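Local coordinates for protein phosphodiesterase (Salpingoeca rosetta, PDB 7D7P) that is an all-helical metalloprotein of the HD-type phosphodiesterase family, holding a zinc and a magnesium ion, at residues A39-E44 / E129-V134; S49-W54 / T118-L123; L137-A142 / R207-N212; N151-A156 / N283-L288; W274-Q279 / E306-G311. All coordinates share one frame; numbering follows the deposited sequence.

Contact 1 (A39-E44 / E129-V134); sequences AAMDAE and EFITEV
Ala-39 lies against the bend formed by Ile-131, Thr-132 and Glu-133, and this is the tight part of the contact. Its backbone N gives a hydrogen bond of 2.8 Å to Ile-131 O. Its methyl is held between backbone and carboxylate, with Ala-39 CB 3.4 Å from Glu-133 OE1; a residue this small lets the two chains approach so closely. Next along, Ala-40 N reaches Glu-133 OE1 at 2.9 Å, in a nearly straight bond (166°) that meets the oxygen almost along its C-O axis. Glu-133 can offer that oxygen because its chain, with CG anti to the backbone N (chi1 -159°), folds back at chi2 toward the 39-44 segment. On the inner side Ile-131 turns its branch methyl to the neighbours: CG2 is 4.1 Å from both Ala-39 CB and Met-41 SD, a flexible thioether suiting this apolar spot, and Leu-136 touches both Met-41 and Ile-131.

The outer side is looser and wet. Ala-40 is exposed, and a water bridges Ala-40 O and Glu-133 OE2, lying 2.6 Å from the latter.

Ala-40 is the centre of an inverse gamma turn, closed by a weak bond from Met-41 N to Ala-39 O. Thr-132 is the N-cap of helix 133-145, its OG1 bonded to Glu-135 N. The arrangement is that of an extended N-terminal segment tied to the capped N-terminus of helix 133-145 in an all-helical fold.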
# COMPACT_ATOMS: atom_id res chain seq x y z
N ALA A 39 25.36 -15.38 -24.35
CA ALA A 39 25.57 -16.72 -23.80
C ALA A 39 24.77 -17.75 -24.59
O ALA A 39 23.74 -17.45 -25.20
CB ALA A 39 25.17 -16.76 -22.33
N ALA A 40 25.27 -18.99 -24.58
CA ALA A 40 24.63 -20.09 -25.30
C ALA A 40 23.48 -20.62 -24.46
O ALA A 40 23.64 -21.55 -23.66
CB ALA A 40 25.65 -21.18 -25.62
N MET A 41 22.31 -20.01 -24.62
CA MET A 41 21.12 -20.42 -23.89
C MET A 41 19.90 -20.34 -24.80
O MET A 41 19.75 -19.38 -25.56
CB MET A 41 20.87 -19.54 -22.65
CG MET A 41 22.03 -19.48 -21.67
SD MET A 41 22.00 -17.97 -20.68
CE MET A 41 20.45 -18.14 -19.80
N ASP A 42 19.05 -21.36 -24.72
CA ASP A 42 17.70 -21.32 -25.29
C ASP A 42 16.73 -21.50 -24.14
O ASP A 42 16.65 -22.59 -23.55
CB ASP A 42 17.50 -22.39 -26.36
CG ASP A 42 16.12 -22.33 -26.98
OD1 ASP A 42 15.82 -21.33 -27.67
OD2 ASP A 42 15.33 -23.27 -26.76
N ALA A 43 15.98 -20.43 -23.83
CA ALA A 43 15.17 -20.41 -22.62
C ALA A 43 14.13 -21.53 -22.60
O ALA A 43 13.81 -22.05 -21.53
CB ALA A 43 14.48 -19.05 -22.48
N GLU A 44 13.59 -21.90 -23.76
CA GLU A 44 12.48 -22.84 -23.78
C GLU A 44 12.95 -24.26 -23.49
O GLU A 44 12.24 -25.04 -22.84
CB GLU A 44 11.75 -22.76 -25.11
CG GLU A 44 11.20 -21.38 -25.39
CD GLU A 44 10.03 -21.39 -26.36
OE1 GLU A 44 9.56 -22.49 -26.72
OE2 GLU A 44 9.58 -20.30 -26.74
N GLU A 129 19.26 -13.33 -24.11
CA GLU A 129 19.67 -12.71 -25.36
C GLU A 129 20.60 -11.51 -25.19
O GLU A 129 20.97 -10.90 -26.20
CB GLU A 129 18.43 -12.30 -26.17
CG GLU A 129 17.64 -13.49 -26.71
CD GLU A 129 16.93 -13.19 -28.02
OE1 GLU A 129 17.00 -12.04 -28.48
OE2 GLU A 129 16.30 -14.12 -28.58
N PHE A 130 20.99 -11.16 -23.97
CA PHE A 130 22.00 -10.12 -23.79
C PHE A 130 23.11 -10.48 -22.82
O PHE A 130 24.21 -9.93 -22.95
CB PHE A 130 21.36 -8.79 -23.36
CG PHE A 130 20.55 -8.85 -22.09
CD1 PHE A 130 21.17 -8.78 -20.85
CD2 PHE A 130 19.17 -8.94 -22.14
CE1 PHE A 130 20.42 -8.83 -19.68
CE2 PHE A 130 18.42 -8.98 -20.97
CZ PHE A 130 19.05 -8.92 -19.75
N ILE A 131 22.89 -11.39 -21.86
CA ILE A 131 23.96 -11.76 -20.94
C ILE A 131 25.03 -12.54 -21.69
O ILE A 131 24.74 -13.32 -22.61
CB ILE A 131 23.40 -12.57 -19.75
CG1 ILE A 131 24.41 -12.59 -18.60
CG2 ILE A 131 23.06 -14.00 -20.16
CD1 ILE A 131 23.91 -13.30 -17.36
N THR A 132 26.29 -12.31 -21.32
CA THR A 132 27.40 -13.04 -21.92
C THR A 132 27.68 -14.31 -21.13
O THR A 132 27.20 -14.51 -20.01
CB THR A 132 28.65 -12.17 -21.99
OG1 THR A 132 29.29 -12.13 -20.71
CG2 THR A 132 28.29 -10.75 -22.42
N GLU A 133 28.49 -15.18 -21.73
CA GLU A 133 28.84 -16.45 -21.09
C GLU A 133 29.61 -16.22 -19.80
O GLU A 133 29.35 -16.89 -18.79
CB GLU A 133 29.66 -17.31 -22.05
CG GLU A 133 29.65 -18.79 -21.71
CD GLU A 133 28.30 -19.42 -21.93
OE1 GLU A 133 27.64 -19.08 -22.93
OE2 GLU A 133 27.89 -20.26 -21.09
N VAL A 134 30.55 -15.27 -19.80
CA VAL A 134 31.33 -15.00 -18.59
C VAL A 134 30.44 -14.40 -17.51
O VAL A 134 30.54 -14.77 -16.33
CB VAL A 134 32.53 -14.10 -18.93
CG1 VAL A 134 33.16 -13.55 -17.65
CG2 VAL A 134 33.56 -14.86 -19.75
O HOH W 1 25.49 -20.88 -21.87

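Contact 2 (S49-W54 / T118-L123); sequences SSLFTW and TTYLLL
Leu-121 faces both Phe-52 and Trp-54, and CH-pi packing dominates the contact. With CG anti to its carbonyl carbon (chi1 -65°), Leu-121 splits its branches between the two rings. CD2 stands over the centre of the Phe-52 ring, 3.6 Å from the centroid, while CD1 lies above the indole of Trp-54 toward its rim. Leu-121 CB completes the second contact, 3.9 Å from the centroid of the six-membered ring. A third CH-pi contact runs the other way: Leu-51 CD2 sits over a face of Tyr-120, 4.0 Å from its centroid.

One aromatic pair joins in. Phe-52 turns its edge to the face of Tyr-120 in an offset edge-to-face arrangement, the planes at 71°. The phenol oxygen of Tyr-120 lies at the edge of the Phe-52 ring, 3.6 Å from Phe-52 CD2.

Plain apolar contact closes the far end, where Leu-122 CD2 meets the edge of the indole at Trp-54 CH2, 3.9 Å away. Broad flat rings suit this irregular loop, since Phe-52 and Trp-54 each cover a leucine branch with a whole face.

No hydrogen bond crosses between the segments; polar bonds instead shape the loop. Ser-49 OG accepts from Leu-51 N at 2.9 Å, an ST turn that overlaps a type I beta turn from Ser-49 to Phe-52, and Leu-51 O receives a bond from His-117. The result is an aromatic loop roofing helix 109-126, the helix that also supplies the zinc ligand His-111 of this HD-type fold.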
# COMPACT_ATOMS: atom_id res chain seq x y z
N SER A 49 12.97 -28.30 -18.28
CA SER A 49 13.61 -29.20 -17.34
C SER A 49 12.87 -29.22 -16.01
O SER A 49 12.25 -28.23 -15.60
CB SER A 49 15.07 -28.78 -17.11
OG SER A 49 15.56 -29.27 -15.88
N SER A 50 12.94 -30.36 -15.33
CA SER A 50 12.34 -30.48 -14.00
C SER A 50 13.00 -29.54 -12.99
O SER A 50 12.43 -29.29 -11.92
CB SER A 50 12.43 -31.92 -13.50
OG SER A 50 13.78 -32.34 -13.39
N LEU A 51 14.19 -29.02 -13.31
CA LEU A 51 14.83 -28.02 -12.47
C LEU A 51 14.11 -26.68 -12.50
O LEU A 51 14.23 -25.91 -11.55
CB LEU A 51 16.29 -27.84 -12.91
CG LEU A 51 17.20 -26.93 -12.09
CD1 LEU A 51 17.51 -27.55 -10.74
CD2 LEU A 51 18.49 -26.64 -12.85
N PHE A 52 13.36 -26.40 -13.56
CA PHE A 52 12.71 -25.10 -13.73
C PHE A 52 11.36 -25.12 -13.01
O PHE A 52 10.34 -25.55 -13.55
CB PHE A 52 12.54 -24.77 -15.21
CG PHE A 52 12.39 -23.30 -15.48
CD1 PHE A 52 11.13 -22.71 -15.50
CD2 PHE A 52 13.50 -22.50 -15.72
CE1 PHE A 52 10.99 -21.35 -15.75
CE2 PHE A 52 13.36 -21.15 -15.97
CZ PHE A 52 12.11 -20.57 -15.98
N THR A 53 11.36 -24.65 -11.76
CA THR A 53 10.12 -24.56 -10.99
C THR A 53 10.24 -23.40 -10.01
O THR A 53 11.18 -23.36 -9.21
CB THR A 53 9.82 -25.87 -10.25
OG1 THR A 53 8.81 -25.65 -9.26
CG2 THR A 53 11.08 -26.44 -9.59
N TRP A 54 9.29 -22.47 -10.08
CA TRP A 54 9.28 -21.32 -9.18
C TRP A 54 8.86 -21.68 -7.76
O TRP A 54 9.00 -20.85 -6.86
CB TRP A 54 8.36 -20.24 -9.74
CG TRP A 54 8.87 -19.60 -10.99
CD1 TRP A 54 8.67 -20.03 -12.27
CD2 TRP A 54 9.68 -18.42 -11.09
NE1 TRP A 54 9.30 -19.19 -13.16
CE2 TRP A 54 9.93 -18.19 -12.45
CE3 TRP A 54 10.22 -17.54 -10.15
CZ2 TRP A 54 10.70 -17.12 -12.90
CZ3 TRP A 54 10.98 -16.47 -10.59
CH2 TRP A 54 11.21 -16.27 -11.96
N THR A 118 16.93 -19.14 -7.77
CA THR A 118 16.07 -18.06 -8.23
C THR A 118 16.77 -17.20 -9.28
O THR A 118 16.14 -16.72 -10.22
CB THR A 118 15.62 -17.20 -7.05
OG1 THR A 118 15.04 -18.05 -6.04
CG2 THR A 118 14.59 -16.16 -7.48
N THR A 119 18.09 -17.01 -9.13
CA THR A 119 18.85 -16.31 -10.16
C THR A 119 18.84 -17.10 -11.47
O THR A 119 18.74 -16.51 -12.55
CB THR A 119 20.29 -16.09 -9.69
OG1 THR A 119 20.29 -15.29 -8.50
CG2 THR A 119 21.11 -15.38 -10.77
N TYR A 120 18.92 -18.42 -11.38
CA TYR A 120 18.84 -19.26 -12.57
C TYR A 120 17.47 -19.13 -13.23
O TYR A 120 17.37 -19.14 -14.47
CB TYR A 120 19.14 -20.71 -12.18
CG TYR A 120 18.36 -21.77 -12.93
CD1 TYR A 120 18.77 -22.20 -14.19
CD2 TYR A 120 17.24 -22.36 -12.37
CE1 TYR A 120 18.07 -23.18 -14.86
CE2 TYR A 120 16.53 -23.33 -13.04
CZ TYR A 120 16.95 -23.74 -14.28
OH TYR A 120 16.24 -24.72 -14.95
N LEU A 121 16.41 -18.98 -12.44
CA LEU A 121 15.08 -18.79 -13.02
C LEU A 121 14.96 -17.42 -13.68
O LEU A 121 14.40 -17.31 -14.77
CB LEU A 121 14.01 -18.96 -11.94
CG LEU A 121 13.83 -20.33 -11.29
CD1 LEU A 121 12.88 -20.24 -10.11
CD2 LEU A 121 13.33 -21.36 -12.30
N LEU A 122 15.49 -16.38 -13.03
CA LEU A 122 15.33 -15.02 -13.55
C LEU A 122 16.14 -14.82 -14.83
O LEU A 122 15.65 -14.22 -15.79
CB LEU A 122 15.75 -14.01 -12.49
CG LEU A 122 14.82 -13.86 -11.28
CD1 LEU A 122 15.51 -13.12 -10.16
CD2 LEU A 122 13.54 -13.15 -11.68
N LEU A 123 17.38 -15.32 -14.87
CA LEU A 123 18.21 -15.14 -16.05
C LEU A 123 17.67 -15.93 -17.24
O LEU A 123 17.72 -15.45 -18.38
CB LEU A 123 19.65 -15.56 -15.75
CG LEU A 123 20.43 -14.75 -14.71
CD1 LEU A 123 21.83 -15.32 -14.55
CD2 LEU A 123 20.48 -13.27 -15.07

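Contact 3 (L137-A142 / R207-N212); sequences LAMLIA and RAVIIN
Ile-210 is the main bump here, and its hollow is the shallow surface left by two alanines one turn apart, Ala-138 and Ala-142. Ile-210 CG1 enters between their methyls, 3.9 Å from Ala-138 CB and 4.1 Å from Ala-142 CB, and comes to 3.5 Å from Ala-138 O. Its first torsion (chi1 -70°) sets CG1 anti to the carbonyl carbon, which carries the longer branch across the neighbouring helix, where CD1 rests 3.9 Å from Ile-141 CG2.

One residue earlier, Val-209 provides a second, smaller bump. Its CG1 touches Ala-138 CB at 3.7 Å and also meets Met-139 SD. The methionine starts out pointing away from the partner helix, but its chain bends at chi2 and chi3, bringing the sulfur round to the flank of the valine.

Small residues on helix 133-145 and branched ones on helix 200-215 thus complement each other, letting the segment axes approach to 8.8 Å at 38°. Leu-206 also packs on Ala-138, and Ile-214 on Ala-142, carrying the same seam along both helices. Every touching residue is buried and apolar, and no hydrogen bond crosses between the segments, so here shape fit and, presumably, exclusion of water hold the helices.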
# COMPACT_ATOMS: atom_id res chain seq x y z
N LEU A 137 28.35 -17.18 -15.80
CA LEU A 137 29.14 -17.88 -14.78
C LEU A 137 29.33 -17.00 -13.55
O LEU A 137 29.27 -17.50 -12.42
CB LEU A 137 30.49 -18.30 -15.36
CG LEU A 137 31.51 -18.92 -14.40
CD1 LEU A 137 31.00 -20.24 -13.85
CD2 LEU A 137 32.86 -19.10 -15.08
N ALA A 138 29.55 -15.70 -13.75
CA ALA A 138 29.74 -14.80 -12.62
C ALA A 138 28.47 -14.68 -11.77
O ALA A 138 28.56 -14.54 -10.55
CB ALA A 138 30.17 -13.42 -13.11
N MET A 139 27.30 -14.72 -12.40
CA MET A 139 26.06 -14.59 -11.64
C MET A 139 25.81 -15.82 -10.77
O MET A 139 25.28 -15.70 -9.67
CB MET A 139 24.88 -14.35 -12.59
CG MET A 139 24.92 -12.99 -13.27
SD MET A 139 24.92 -11.63 -12.08
CE MET A 139 23.26 -11.77 -11.42
N LEU A 140 26.20 -17.00 -11.26
CA LEU A 140 26.04 -18.22 -10.46
C LEU A 140 26.95 -18.20 -9.24
O LEU A 140 26.53 -18.56 -8.14
CB LEU A 140 26.33 -19.45 -11.32
CG LEU A 140 25.47 -19.65 -12.57
CD1 LEU A 140 25.71 -21.03 -13.18
CD2 LEU A 140 24.00 -19.45 -12.26
N ILE A 141 28.20 -17.77 -9.42
CA ILE A 141 29.13 -17.70 -8.29
C ILE A 141 28.70 -16.63 -7.30
O ILE A 141 28.71 -16.85 -6.08
CB ILE A 141 30.57 -17.45 -8.80
CG1 ILE A 141 31.04 -18.62 -9.66
CG2 ILE A 141 31.52 -17.22 -7.63
CD1 ILE A 141 32.36 -18.36 -10.37
N ALA A 142 28.30 -15.46 -7.80
CA ALA A 142 27.90 -14.37 -6.92
C ALA A 142 26.68 -14.74 -6.08
O ALA A 142 26.62 -14.43 -4.89
CB ALA A 142 27.62 -13.11 -7.73
N ARG A 207 35.11 -10.71 -12.28
CA ARG A 207 35.35 -10.12 -10.97
C ARG A 207 34.52 -8.85 -10.78
O ARG A 207 33.94 -8.63 -9.71
CB ARG A 207 36.84 -9.83 -10.79
CG ARG A 207 37.21 -9.11 -9.50
CD ARG A 207 38.67 -9.34 -9.14
NE ARG A 207 39.13 -8.48 -8.06
CZ ARG A 207 38.92 -8.72 -6.77
NH1 ARG A 207 38.25 -9.79 -6.39
NH2 ARG A 207 39.38 -7.87 -5.85
N ALA A 208 34.45 -8.01 -11.81
CA ALA A 208 33.67 -6.78 -11.72
C ALA A 208 32.18 -7.08 -11.52
O ALA A 208 31.50 -6.38 -10.77
CB ALA A 208 33.88 -5.93 -12.96
N VAL A 209 31.68 -8.12 -12.20
CA VAL A 209 30.26 -8.46 -12.08
C VAL A 209 29.96 -8.98 -10.68
O VAL A 209 28.94 -8.61 -10.07
CB VAL A 209 29.87 -9.48 -13.17
CG1 VAL A 209 28.52 -10.10 -12.85
CG2 VAL A 209 29.84 -8.81 -14.53
N ILE A 210 30.82 -9.85 -10.14
CA ILE A 210 30.59 -10.42 -8.82
C ILE A 210 30.63 -9.33 -7.75
O ILE A 210 29.77 -9.28 -6.86
CB ILE A 210 31.61 -11.53 -8.53
CG1 ILE A 210 31.33 -12.76 -9.40
CG2 ILE A 210 31.59 -11.90 -7.05
CD1 ILE A 210 32.42 -13.81 -9.36
N ILE A 211 31.63 -8.45 -7.82
CA ILE A 211 31.76 -7.39 -6.82
C ILE A 211 30.53 -6.48 -6.85
O ILE A 211 29.90 -6.22 -5.82
CB ILE A 211 33.06 -6.59 -7.05
CG1 ILE A 211 34.28 -7.43 -6.68
CG2 ILE A 211 33.03 -5.29 -6.24
CD1 ILE A 211 35.60 -6.83 -7.13
N ASN A 212 30.17 -5.99 -8.04
CA ASN A 212 29.07 -5.03 -8.14
C ASN A 212 27.75 -5.66 -7.73
O ASN A 212 26.93 -5.00 -7.07
CB ASN A 212 28.98 -4.48 -9.57
CG ASN A 212 27.92 -3.41 -9.71
OD1 ASN A 212 26.79 -3.68 -10.14
ND2 ASN A 212 28.27 -2.18 -9.35

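Contact 4 (N151-A156 / N283-L288); sequences NGLTNA and NNQVEL. With EDO (1,2-ethanediol), chain F.
The side-chain amide of Gln-285 is the flat group that meets Thr-154, and its two sides have different partners. Thr-154 N donates to Gln-285 OE1 at 3.0 Å from above the carbonyl plane, 39° out of it. From the other side of the plane a water donates to the same oxygen, and this water also donates to Gly-152 O. Near the plane, beyond the oxygen and nitrogen, the methyl of Thr-154 presses close, with CG2 3.2 Å from Gln-285 NE2. That nitrogen has its own acceptor, Glu-289 OE2 one turn on; the bonds at OE1 and NE2 together would fix the rotation of the amide. Extended, with CG anti to the backbone N (chi1 176°), the glutamine spans the gap from helix 268-291.

Leu-153 supplies the apolar part: CD2 lies 3.7 Å from Gln-285 CB, and CD1 meets Leu-288 CD2 at 3.9 Å.

The loop also wraps a 1,2-ethanediol, probably from the crystallisation liquor. Its O1 accepts from Asn-151 N at 2.9 Å and from Leu-153 N, and donates to Leu-153 O; its O2 accepts from Asn-151 ND2. Gly-152, with positive phi (74°), suits the turn that gathers these groups.

One direct bond and one water bridge, both ending on a single glutamine oxygen, thus fix the loop beside helix 268-291, while Leu-153 adds apolar contact.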
# COMPACT_ATOMS: atom_id res chain seq x y z
N ASN A 151 26.41 -13.93 10.13
CA ASN A 151 26.18 -14.38 11.50
C ASN A 151 24.82 -13.95 12.04
O ASN A 151 24.63 -13.90 13.26
CB ASN A 151 27.28 -13.90 12.44
CG ASN A 151 28.58 -14.66 12.26
OD1 ASN A 151 28.58 -15.89 12.24
ND2 ASN A 151 29.69 -13.94 12.14
N GLY A 152 23.87 -13.63 11.16
CA GLY A 152 22.55 -13.24 11.61
C GLY A 152 22.46 -11.85 12.20
O GLY A 152 21.48 -11.55 12.89
N LEU A 153 23.44 -11.00 11.95
CA LEU A 153 23.45 -9.63 12.43
C LEU A 153 23.55 -8.67 11.25
O LEU A 153 24.20 -8.97 10.25
CB LEU A 153 24.61 -9.39 13.41
CG LEU A 153 24.62 -10.31 14.63
CD1 LEU A 153 25.96 -10.27 15.34
CD2 LEU A 153 23.49 -9.95 15.59
N THR A 154 22.89 -7.53 11.38
CA THR A 154 22.79 -6.58 10.28
C THR A 154 23.98 -5.62 10.27
O THR A 154 24.81 -5.59 11.18
CB THR A 154 21.48 -5.79 10.38
OG1 THR A 154 21.26 -5.09 9.15
CG2 THR A 154 21.54 -4.79 11.51
N ASN A 155 24.06 -4.83 9.20
CA ASN A 155 25.14 -3.85 9.07
C ASN A 155 25.08 -2.81 10.18
O ASN A 155 26.12 -2.33 10.65
CB ASN A 155 25.07 -3.16 7.71
CG ASN A 155 25.76 -3.95 6.62
OD1 ASN A 155 26.73 -4.66 6.88
ND2 ASN A 155 25.30 -3.80 5.38
N ALA A 156 23.87 -2.42 10.59
CA ALA A 156 23.72 -1.43 11.65
C ALA A 156 24.35 -1.92 12.95
O ALA A 156 24.93 -1.12 13.70
CB ALA A 156 22.24 -1.10 11.86
N ASN A 283 15.20 -11.10 16.49
CA ASN A 283 15.04 -11.17 17.94
C ASN A 283 16.36 -11.45 18.63
O ASN A 283 16.64 -10.89 19.70
CB ASN A 283 14.01 -12.24 18.31
CG ASN A 283 12.63 -11.94 17.75
OD1 ASN A 283 12.31 -10.79 17.43
ND2 ASN A 283 11.80 -12.97 17.63
N ASN A 284 17.19 -12.32 18.05
CA ASN A 284 18.51 -12.59 18.63
C ASN A 284 19.40 -11.36 18.60
O ASN A 284 20.20 -11.15 19.52
CB ASN A 284 19.18 -13.74 17.89
CG ASN A 284 18.56 -15.09 18.21
OD1 ASN A 284 17.93 -15.26 19.26
ND2 ASN A 284 18.72 -16.05 17.32
N GLN A 285 19.28 -10.52 17.56
CA GLN A 285 20.12 -9.33 17.49
C GLN A 285 19.73 -8.31 18.55
O GLN A 285 20.60 -7.74 19.22
CB GLN A 285 20.04 -8.70 16.09
CG GLN A 285 20.80 -7.39 15.99
CD GLN A 285 20.80 -6.80 14.59
OE1 GLN A 285 20.91 -7.52 13.60
NE2 GLN A 285 20.68 -5.48 14.52
N VAL A 286 18.42 -8.07 18.71
CA VAL A 286 17.94 -7.15 19.74
C VAL A 286 18.39 -7.62 21.12
O VAL A 286 18.77 -6.81 21.98
CB VAL A 286 16.41 -7.01 19.65
CG1 VAL A 286 15.83 -6.48 20.96
CG2 VAL A 286 16.03 -6.10 18.50
N GLU A 287 18.36 -8.93 21.35
CA GLU A 287 18.83 -9.48 22.62
C GLU A 287 20.32 -9.24 22.80
O GLU A 287 20.78 -8.91 23.90
CB GLU A 287 18.49 -10.97 22.68
CG GLU A 287 19.45 -11.83 23.48
CD GLU A 287 19.11 -13.31 23.37
OE1 GLU A 287 17.91 -13.66 23.42
OE2 GLU A 287 20.05 -14.13 23.24
N LEU A 288 21.10 -9.39 21.72
CA LEU A 288 22.53 -9.11 21.81
C LEU A 288 22.80 -7.62 21.95
O LEU A 288 23.75 -7.23 22.64
CB LEU A 288 23.25 -9.67 20.57
CG LEU A 288 24.77 -9.48 20.51
CD1 LEU A 288 25.45 -10.16 21.69
CD2 LEU A 288 25.34 -10.00 19.20
C1 EDO F . 26.86 -10.68 11.04
O1 EDO F . 25.97 -11.07 9.99
C2 EDO F . 28.30 -11.07 10.69
O2 EDO F . 29.12 -10.90 11.85
O HOH W 2 19.34 -9.62 12.42

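Contact 5 (W274-Q279 / E306-G311); sequences WSARLQ and ESLAKG
This is a crossing of two long helices, 268-291 and 305-330, where Leu-308 sits on the surface made by Ser-275, Ala-276 and Gln-279. The segment axes are 10.5 Å apart at their closest and run at 107°, so only a short patch can touch. Leu-308 has CG anti to its backbone N (chi1 -175°), which sends both methyls across the gap. CD1 settles on the backbone, 3.4 Å from Ser-275 O, with Ser-275 CB at 3.8 Å; CD2 lies 4.1 Å from Ala-276 CB. Short side chains on helix 268-291 suit this place, since they let the leucine reach the backbone itself. Trp-348 of helix 336-359 also packs on Leu-308.

Gln-279 stretches alongside the leucine, its extended chain bringing NE2 to 3.9 Å from Ser-307 CB and near the start of the second helix. There NE2 donates to Asp-304 O just before the segment. It also donates to a water 3.2 Å away, which makes a weak bond to Ser-307 O.

No hydrogen bond joins the two segments directly. The junction therefore rests on a leucine packed against backbone and short side chains, with the polar link to the second helix made by Gln-279 through Asp-304 O and the water.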
# COMPACT_ATOMS: atom_id res chain seq x y z
N TRP A 274 10.30 -18.99 5.98
CA TRP A 274 11.53 -18.19 5.88
C TRP A 274 11.39 -16.88 6.64
O TRP A 274 12.35 -16.42 7.27
CB TRP A 274 11.87 -17.94 4.42
CG TRP A 274 12.48 -19.12 3.73
CD1 TRP A 274 11.84 -20.02 2.92
CD2 TRP A 274 13.85 -19.54 3.78
NE1 TRP A 274 12.72 -20.96 2.47
CE2 TRP A 274 13.97 -20.69 2.97
CE3 TRP A 274 14.99 -19.04 4.42
CZ2 TRP A 274 15.17 -21.36 2.80
CZ3 TRP A 274 16.19 -19.71 4.24
CH2 TRP A 274 16.28 -20.86 3.44
N SER A 275 10.21 -16.25 6.59
CA SER A 275 10.01 -15.01 7.32
C SER A 275 10.09 -15.23 8.83
O SER A 275 10.62 -14.39 9.56
CB SER A 275 8.66 -14.39 6.95
OG SER A 275 8.69 -13.83 5.65
N ALA A 276 9.57 -16.36 9.31
CA ALA A 276 9.69 -16.68 10.73
C ALA A 276 11.15 -16.92 11.12
O ALA A 276 11.53 -16.65 12.26
CB ALA A 276 8.84 -17.90 11.07
N ARG A 277 11.96 -17.43 10.19
CA ARG A 277 13.38 -17.62 10.47
C ARG A 277 14.11 -16.29 10.52
O ARG A 277 15.02 -16.11 11.35
CB ARG A 277 13.99 -18.54 9.41
CG ARG A 277 13.55 -19.98 9.55
CD ARG A 277 13.92 -20.83 8.35
NE ARG A 277 13.74 -22.25 8.63
CZ ARG A 277 14.71 -23.06 9.02
NH1 ARG A 277 15.94 -22.59 9.17
NH2 ARG A 277 14.46 -24.34 9.25
N LEU A 278 13.74 -15.34 9.66
CA LEU A 278 14.36 -14.02 9.71
C LEU A 278 13.98 -13.29 11.00
O LEU A 278 14.82 -12.60 11.59
CB LEU A 278 13.94 -13.20 8.49
CG LEU A 278 14.63 -11.83 8.34
CD1 LEU A 278 16.12 -12.00 8.06
CD2 LEU A 278 13.96 -10.99 7.26
N GLN A 279 12.72 -13.42 11.43
CA GLN A 279 12.30 -12.81 12.69
C GLN A 279 13.12 -13.34 13.86
O GLN A 279 13.46 -12.58 14.78
CB GLN A 279 10.81 -13.07 12.91
CG GLN A 279 10.22 -12.34 14.11
CD GLN A 279 8.80 -12.80 14.44
OE1 GLN A 279 8.52 -13.99 14.47
NE2 GLN A 279 7.91 -11.84 14.68
N GLU A 306 1.64 -12.25 15.17
CA GLU A 306 1.03 -10.98 14.79
C GLU A 306 2.08 -9.98 14.34
O GLU A 306 1.87 -9.24 13.37
CB GLU A 306 0.21 -10.41 15.95
CG GLU A 306 -0.48 -9.10 15.62
CD GLU A 306 -1.22 -8.51 16.81
OE1 GLU A 306 -1.00 -8.99 17.94
OE2 GLU A 306 -2.02 -7.57 16.61
N SER A 307 3.23 -9.94 15.03
CA SER A 307 4.31 -9.07 14.60
C SER A 307 4.86 -9.50 13.25
O SER A 307 5.24 -8.66 12.42
CB SER A 307 5.42 -9.06 15.65
OG SER A 307 4.97 -8.47 16.86
N LEU A 308 4.92 -10.81 13.01
CA LEU A 308 5.41 -11.31 11.73
C LEU A 308 4.52 -10.84 10.58
O LEU A 308 5.02 -10.32 9.57
CB LEU A 308 5.48 -12.84 11.76
CG LEU A 308 6.08 -13.52 10.53
CD1 LEU A 308 7.55 -13.12 10.37
CD2 LEU A 308 5.94 -15.03 10.63
N ALA A 309 3.21 -10.99 10.73
CA ALA A 309 2.29 -10.59 9.67
C ALA A 309 2.34 -9.08 9.43
O ALA A 309 2.35 -8.63 8.28
CB ALA A 309 0.86 -11.02 10.02
N LYS A 310 2.38 -8.29 10.51
CA LYS A 310 2.43 -6.84 10.36
C LYS A 310 3.72 -6.40 9.66
O LYS A 310 3.70 -5.48 8.83
CB LYS A 310 2.30 -6.17 11.72
N GLY A 311 4.84 -7.05 9.98
CA GLY A 311 6.09 -6.71 9.33
C GLY A 311 6.11 -7.09 7.86
O GLY A 311 6.67 -6.37 7.03
O HOH W 3 8.47 -9.21 12.98

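Contact 3 is the fully buried one, all apolar; contact 2 is partly buried and aromatic; contacts 1 and 5 combine packing with water at one side; contact 4 lies at the surface. Direct hydrogen bonds cross only contacts 1 (two) and 4 (one). Contacts 1 and 3 share helix 133-145, and Ile-131 CD1 packs on Met-139 CG at 4.2 Å. Helix 109-126 of contact 2 joins the same cluster, Leu-123 CD1 meeting Met-139 CB at 3.8 Å. Contacts 4 and 5 share helix 268-291, which meets the loop before helix 155-161 in one and helix 305-330 in the other. Contacts 1 and 4 lie on opposite sides of the chain's centre, their own centres about 39 Å apart.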